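PDB 4RGL: filamentation induced by cAMP protein Fic from Desulfovibrio alaskensis, which belongs to the Fic/DOC family, built on a largely helical Fic fold with a C-terminal domain probably of helix-turn-helix type. Local coordinates for residues Pro11-Ile25 and Ala235-Arg249. Numbering follows the deposited sequence.
Sequences PYTITPAIVNLVAEI and ADATPFVEFMLGALR
The guanidinium of Arg249 is met on one face by Leu21, whose CD2 lies 3.8 Å from Arg249 NH1, and at an edge, near its plane, by Glu24 OE1. The salt bridge here is long, Glu24 OE1 standing 3.8 Å from Arg249 NH1, and the acid leans instead on the aliphatic part of the arginine, while its OE2 pairs with Arg253 one turn further on. With CG placed opposite the backbone nitrogen (chi1 173°), the Arg249 chain bends at chi3 (64°), which turns a face of the guanidinium against Leu21 CD2. Between this charged end and a threonine pair at the N-terminal end, the pairing illustrates knobs-into-holes packing of nearly parallel helices, with segment axes 9.7 Å apart at an angle of 20°. Leu21 fits among Glu242, Leu245, Gly246 and Arg249; in return Leu245 enters the hole formed by Ile18, Leu21, Val22 and Ile25, its CD1 4.0 Å from Ile18 CG2 and its CD2 3.9 Å from Ile25 CD1. The N-terminal helix 16-32 is thereby laid along helix 238-257, whose other flanks pack on helices 221-234, 189-202 and 168-182, the last within the Fic/DOC family region. Further toward the N-termini, Glu242, extended beyond CG, crosses Thr15 at about a right angle and brings OE2 against Thr15 CG2 and Ala17 CB, and Ile18 CD1 rests 3.8 Å from Val241 CG1. Where the chain enters helix 238-257, the hydroxyl of Thr13 donates to that of Thr238, OG1 to OG1, at 2.6 Å. Asp236 caps the same turn: its OD1 accepts from Thr238 N at 3.2 Å, the donor lying above the carboxylate plane.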
loop_
_atom_site.group_PDB
_atom_site.type_symbol
_atom_site.label_atom_id
_atom_site.label_comp_id
_atom_site.label_asym_id
_atom_site.label_seq_id
_atom_site.Cartn_x
_atom_site.Cartn_y
_atom_site.Cartn_z
ATOM N N PRO A 11 0.630 -8.385 27.317
ATOM C CA PRO A 11 -0.684 -8.914 27.761
ATOM C C PRO A 11 -1.477 -9.559 26.614
ATOM O O PRO A 11 -2.542 -9.060 26.231
ATOM C CB PRO A 11 -1.402 -7.669 28.295
ATOM C CG PRO A 11 -0.766 -6.529 27.579
ATOM C CD PRO A 11 0.675 -6.908 27.401
ATOM N N TYR A 12 -0.997 -10.701 26.116
ATOM C CA TYR A 12 -1.660 -11.403 25.035
ATOM C C TYR A 12 -2.631 -12.442 25.588
ATOM O O TYR A 12 -2.201 -13.441 26.176
ATOM C CB TYR A 12 -0.628 -12.066 24.103
ATOM N N THR A 13 -3.951 -12.169 25.472
ATOM C CA THR A 13 -5.005 -13.116 25.878
ATOM C C THR A 13 -6.002 -13.291 24.721
ATOM O O THR A 13 -6.632 -12.319 24.294
ATOM C CB THR A 13 -5.707 -12.647 27.170
ATOM O OG1 THR A 13 -6.188 -11.317 26.983
ATOM C CG2 THR A 13 -4.787 -12.705 28.394
ATOM N N ILE A 14 -6.094 -14.523 24.172
ATOM C CA ILE A 14 -6.925 -14.816 22.993
ATOM C C ILE A 14 -8.436 -14.706 23.350
ATOM O O ILE A 14 -8.796 -14.704 24.526
ATOM C CB ILE A 14 -6.577 -16.232 22.397
ATOM C CG1 ILE A 14 -5.054 -16.364 22.077
ATOM C CG2 ILE A 14 -7.419 -16.532 21.154
ATOM C CD1 ILE A 14 -4.130 -16.671 23.319
ATOM N N THR A 15 -9.290 -14.554 22.326
ATOM C CA THR A 15 -10.740 -14.420 22.491
ATOM C C THR A 15 -11.462 -15.063 21.271
ATOM O O THR A 15 -10.896 -15.100 20.176
ATOM C CB THR A 15 -11.120 -12.913 22.675
ATOM O OG1 THR A 15 -12.537 -12.779 22.703
ATOM C CG2 THR A 15 -10.559 -12.044 21.596
ATOM N N PRO A 16 -12.723 -15.569 21.436
ATOM C CA PRO A 16 -13.416 -16.189 20.286
ATOM C C PRO A 16 -13.507 -15.249 19.068
ATOM O O PRO A 16 -13.601 -15.722 17.943
ATOM C CB PRO A 16 -14.817 -16.510 20.841
ATOM C CG PRO A 16 -14.911 -15.768 22.150
ATOM C CD PRO A 16 -13.530 -15.665 22.667
ATOM N N ALA A 17 -13.469 -13.928 19.296
ATOM C CA ALA A 17 -13.499 -12.957 18.201
ATOM C C ALA A 17 -12.201 -13.011 17.379
ATOM O O ALA A 17 -12.252 -12.926 16.149
ATOM C CB ALA A 17 -13.715 -11.555 18.747
ATOM N N ILE A 18 -11.031 -13.200 18.063
ATOM C CA ILE A 18 -9.722 -13.276 17.395
ATOM C C ILE A 18 -9.664 -14.498 16.464
ATOM O O ILE A 18 -9.319 -14.350 15.292
ATOM C CB ILE A 18 -8.551 -13.303 18.434
ATOM C CG1 ILE A 18 -8.291 -11.890 19.008
ATOM C CG2 ILE A 18 -7.261 -13.883 17.804
ATOM C CD1 ILE A 18 -7.205 -11.848 20.207
ATOM N N VAL A 19 -10.018 -15.705 16.982
ATOM C CA VAL A 19 -9.928 -16.943 16.191
ATOM C C VAL A 19 -10.843 -16.850 14.945
ATOM O O VAL A 19 -10.457 -17.310 13.875
ATOM C CB VAL A 19 -10.241 -18.218 17.030
ATOM C CG1 VAL A 19 -9.252 -18.369 18.185
ATOM C CG2 VAL A 19 -11.677 -18.213 17.542
ATOM N N ASN A 20 -12.007 -16.172 15.073
ATOM C CA ASN A 20 -12.922 -15.976 13.946
ATOM C C ASN A 20 -12.320 -15.004 12.914
ATOM O O ASN A 20 -12.485 -15.204 11.703
ATOM C CB ASN A 20 -14.284 -15.468 14.432
ATOM C CG ASN A 20 -15.199 -16.568 14.921
ATOM O OD1 ASN A 20 -16.039 -17.084 14.176
ATOM N ND2 ASN A 20 -15.040 -16.968 16.172
ATOM N N LEU A 21 -11.584 -13.981 13.390
ATOM C CA LEU A 21 -10.920 -13.022 12.495
ATOM C C LEU A 21 -9.729 -13.672 11.802
ATOM O O LEU A 21 -9.551 -13.490 10.602
ATOM C CB LEU A 21 -10.478 -11.771 13.263
ATOM C CG LEU A 21 -11.605 -10.806 13.655
ATOM C CD1 LEU A 21 -11.132 -9.805 14.670
ATOM C CD2 LEU A 21 -12.183 -10.099 12.424
ATOM N N VAL A 22 -8.967 -14.511 12.541
ATOM C CA VAL A 22 -7.836 -15.253 11.973
ATOM C C VAL A 22 -8.355 -16.241 10.913
ATOM O O VAL A 22 -7.797 -16.317 9.816
ATOM C CB VAL A 22 -7.017 -15.981 13.083
ATOM C CG1 VAL A 22 -5.975 -16.915 12.478
ATOM C CG2 VAL A 22 -6.357 -14.973 14.022
ATOM N N ALA A 23 -9.476 -16.921 11.210
ATOM C CA ALA A 23 -10.094 -17.859 10.284
ATOM C C ALA A 23 -10.538 -17.159 9.010
ATOM O O ALA A 23 -10.304 -17.675 7.913
ATOM C CB ALA A 23 -11.281 -18.537 10.944
ATOM N N GLU A 24 -11.173 -15.977 9.141
ATOM C CA GLU A 24 -11.676 -15.263 7.977
ATOM C C GLU A 24 -10.507 -14.688 7.148
ATOM O O GLU A 24 -10.456 -14.913 5.935
ATOM C CB GLU A 24 -12.657 -14.150 8.388
ATOM C CG GLU A 24 -13.421 -13.556 7.202
ATOM C CD GLU A 24 -14.461 -12.507 7.558
ATOM O OE1 GLU A 24 -14.846 -12.425 8.750
ATOM O OE2 GLU A 24 -14.896 -11.770 6.641
ATOM N N ILE A 25 -9.525 -14.010 7.819
ATOM C CA ILE A 25 -8.339 -13.466 7.134
ATOM C C ILE A 25 -7.619 -14.591 6.388
ATOM O O ILE A 25 -7.384 -14.479 5.185
ATOM C CB ILE A 25 -7.382 -12.740 8.129
ATOM C CG1 ILE A 25 -8.068 -11.489 8.751
ATOM C CG2 ILE A 25 -6.067 -12.359 7.436
ATOM C CD1 ILE A 25 -7.293 -10.852 9.908
ATOM N N ALA A 235 -4.667 -2.002 30.467
ATOM C CA ALA A 235 -3.436 -2.818 30.401
ATOM C C ALA A 235 -3.695 -4.181 29.693
ATOM O O ALA A 235 -3.242 -5.228 30.171
ATOM C CB ALA A 235 -2.879 -3.049 31.805
ATOM N N ASP A 236 -4.414 -4.151 28.550
ATOM C CA ASP A 236 -4.757 -5.366 27.809
ATOM C C ASP A 236 -4.729 -5.103 26.296
ATOM O O ASP A 236 -5.454 -4.237 25.811
ATOM C CB ASP A 236 -6.145 -5.880 28.240
ATOM C CG ASP A 236 -6.567 -7.176 27.575
ATOM O OD1 ASP A 236 -5.677 -7.900 27.060
ATOM O OD2 ASP A 236 -7.771 -7.506 27.635
ATOM N N ALA A 237 -3.914 -5.875 25.551
ATOM C CA ALA A 237 -3.778 -5.701 24.096
ATOM C C ALA A 237 -4.990 -6.276 23.338
ATOM O O ALA A 237 -5.246 -5.877 22.201
ATOM C CB ALA A 237 -2.506 -6.367 23.613
ATOM N N THR A 238 -5.724 -7.221 23.971
ATOM C CA THR A 238 -6.849 -7.946 23.353
ATOM C C THR A 238 -7.781 -6.990 22.491
ATOM O O THR A 238 -7.998 -7.275 21.311
ATOM C CB THR A 238 -7.666 -8.677 24.435
ATOM O OG1 THR A 238 -6.798 -9.555 25.153
ATOM C CG2 THR A 238 -8.839 -9.460 23.857
ATOM N N PRO A 239 -8.348 -5.880 23.065
ATOM C CA PRO A 239 -9.276 -5.047 22.267
ATOM C C PRO A 239 -8.593 -4.411 21.048
ATOM O O PRO A 239 -9.230 -4.247 20.001
ATOM C CB PRO A 239 -9.741 -3.980 23.265
ATOM C CG PRO A 239 -8.708 -3.984 24.346
ATOM C CD PRO A 239 -8.239 -5.386 24.451
ATOM N N PHE A 240 -7.294 -4.058 21.178
ATOM C CA PHE A 240 -6.524 -3.492 20.071
ATOM C C PHE A 240 -6.305 -4.548 18.978
ATOM O O PHE A 240 -6.420 -4.238 17.785
ATOM C CB PHE A 240 -5.171 -2.942 20.575
ATOM C CG PHE A 240 -4.267 -2.412 19.482
ATOM C CD1 PHE A 240 -4.452 -1.135 18.962
ATOM C CD2 PHE A 240 -3.197 -3.167 19.014
ATOM C CE1 PHE A 240 -3.612 -0.644 17.957
ATOM C CE2 PHE A 240 -2.355 -2.672 18.014
ATOM C CZ PHE A 240 -2.564 -1.411 17.497
ATOM N N VAL A 241 -6.010 -5.803 19.388
ATOM C CA VAL A 241 -5.798 -6.912 18.456
ATOM C C VAL A 241 -7.087 -7.168 17.663
ATOM O O VAL A 241 -7.036 -7.296 16.439
ATOM C CB VAL A 241 -5.318 -8.191 19.196
ATOM C CG1 VAL A 241 -5.161 -9.363 18.228
ATOM C CG2 VAL A 241 -4.011 -7.929 19.939
ATOM N N GLU A 242 -8.252 -7.135 18.352
ATOM C CA GLU A 242 -9.554 -7.268 17.695
ATOM C C GLU A 242 -9.755 -6.166 16.660
ATOM O O GLU A 242 -10.215 -6.442 15.553
ATOM C CB GLU A 242 -10.699 -7.231 18.727
ATOM C CG GLU A 242 -10.829 -8.487 19.576
ATOM C CD GLU A 242 -12.022 -8.468 20.520
ATOM O OE1 GLU A 242 -12.696 -7.416 20.609
ATOM O OE2 GLU A 242 -12.290 -9.510 21.159
ATOM N N PHE A 243 -9.403 -4.901 17.022
ATOM C CA PHE A 243 -9.566 -3.760 16.123
ATOM C C PHE A 243 -8.692 -3.911 14.899
ATOM O O PHE A 243 -9.177 -3.742 13.776
ATOM C CB PHE A 243 -9.236 -2.436 16.843
ATOM C CG PHE A 243 -9.416 -1.206 15.971
ATOM C CD1 PHE A 243 -10.644 -0.553 15.903
ATOM C CD2 PHE A 243 -8.367 -0.724 15.189
ATOM C CE1 PHE A 243 -10.816 0.565 15.077
ATOM C CE2 PHE A 243 -8.549 0.377 14.346
ATOM C CZ PHE A 243 -9.772 1.017 14.300
HETATM N N MSE A 244 -7.386 -4.202 15.104
HETATM C CA MSE A 244 -6.433 -4.290 14.007
HETATM C C MSE A 244 -6.749 -5.476 13.085
HETATM O O MSE A 244 -6.799 -5.294 11.865
HETATM C CB MSE A 244 -5.009 -4.395 14.534
HETATM C CG MSE A 244 -3.955 -4.059 13.479
HETATM SE SE MSE A 244 -4.232 -2.288 12.681
HETATM C CE MSE A 244 -4.206 -1.227 14.295
ATOM N N LEU A 245 -7.000 -6.692 13.665
ATOM C CA LEU A 245 -7.383 -7.863 12.852
ATOM C C LEU A 245 -8.675 -7.585 12.103
ATOM O O LEU A 245 -8.844 -8.043 10.971
ATOM C CB LEU A 245 -7.532 -9.130 13.716
ATOM C CG LEU A 245 -6.233 -9.718 14.290
ATOM C CD1 LEU A 245 -6.530 -10.907 15.180
ATOM C CD2 LEU A 245 -5.273 -10.124 13.182
ATOM N N GLY A 246 -9.555 -6.786 12.715
ATOM C CA GLY A 246 -10.786 -6.346 12.077
ATOM C C GLY A 246 -10.509 -5.459 10.883
ATOM O O GLY A 246 -10.979 -5.739 9.775
ATOM N N ALA A 247 -9.641 -4.434 11.080
ATOM C CA ALA A 247 -9.227 -3.526 10.010
ATOM C C ALA A 247 -8.524 -4.290 8.880
ATOM O O ALA A 247 -8.830 -4.067 7.703
ATOM C CB ALA A 247 -8.306 -2.448 10.565
ATOM N N LEU A 248 -7.612 -5.235 9.246
ATOM C CA LEU A 248 -6.873 -6.056 8.276
ATOM C C LEU A 248 -7.815 -6.910 7.459
ATOM O O LEU A 248 -7.665 -6.990 6.239
ATOM C CB LEU A 248 -5.849 -6.938 8.993
ATOM C CG LEU A 248 -4.585 -6.222 9.452
ATOM C CD1 LEU A 248 -3.903 -6.979 10.560
ATOM C CD2 LEU A 248 -3.641 -5.989 8.290
ATOM N N ARG A 249 -8.828 -7.521 8.122
ATOM C CA ARG A 249 -9.859 -8.310 7.442
ATOM C C ARG A 249 -10.612 -7.450 6.441
ATOM O O ARG A 249 -10.761 -7.838 5.287
ATOM C CB ARG A 249 -10.835 -8.909 8.462
ATOM C CG ARG A 249 -12.030 -9.611 7.820
ATOM C CD ARG A 249 -13.210 -9.653 8.756
ATOM N NE ARG A 249 -13.710 -8.313 9.064
ATOM C CZ ARG A 249 -14.716 -8.075 9.897
ATOM N NH1 ARG A 249 -15.341 -9.081 10.500
ATOM N NH2 ARG A 249 -15.106 -6.830 10.137
#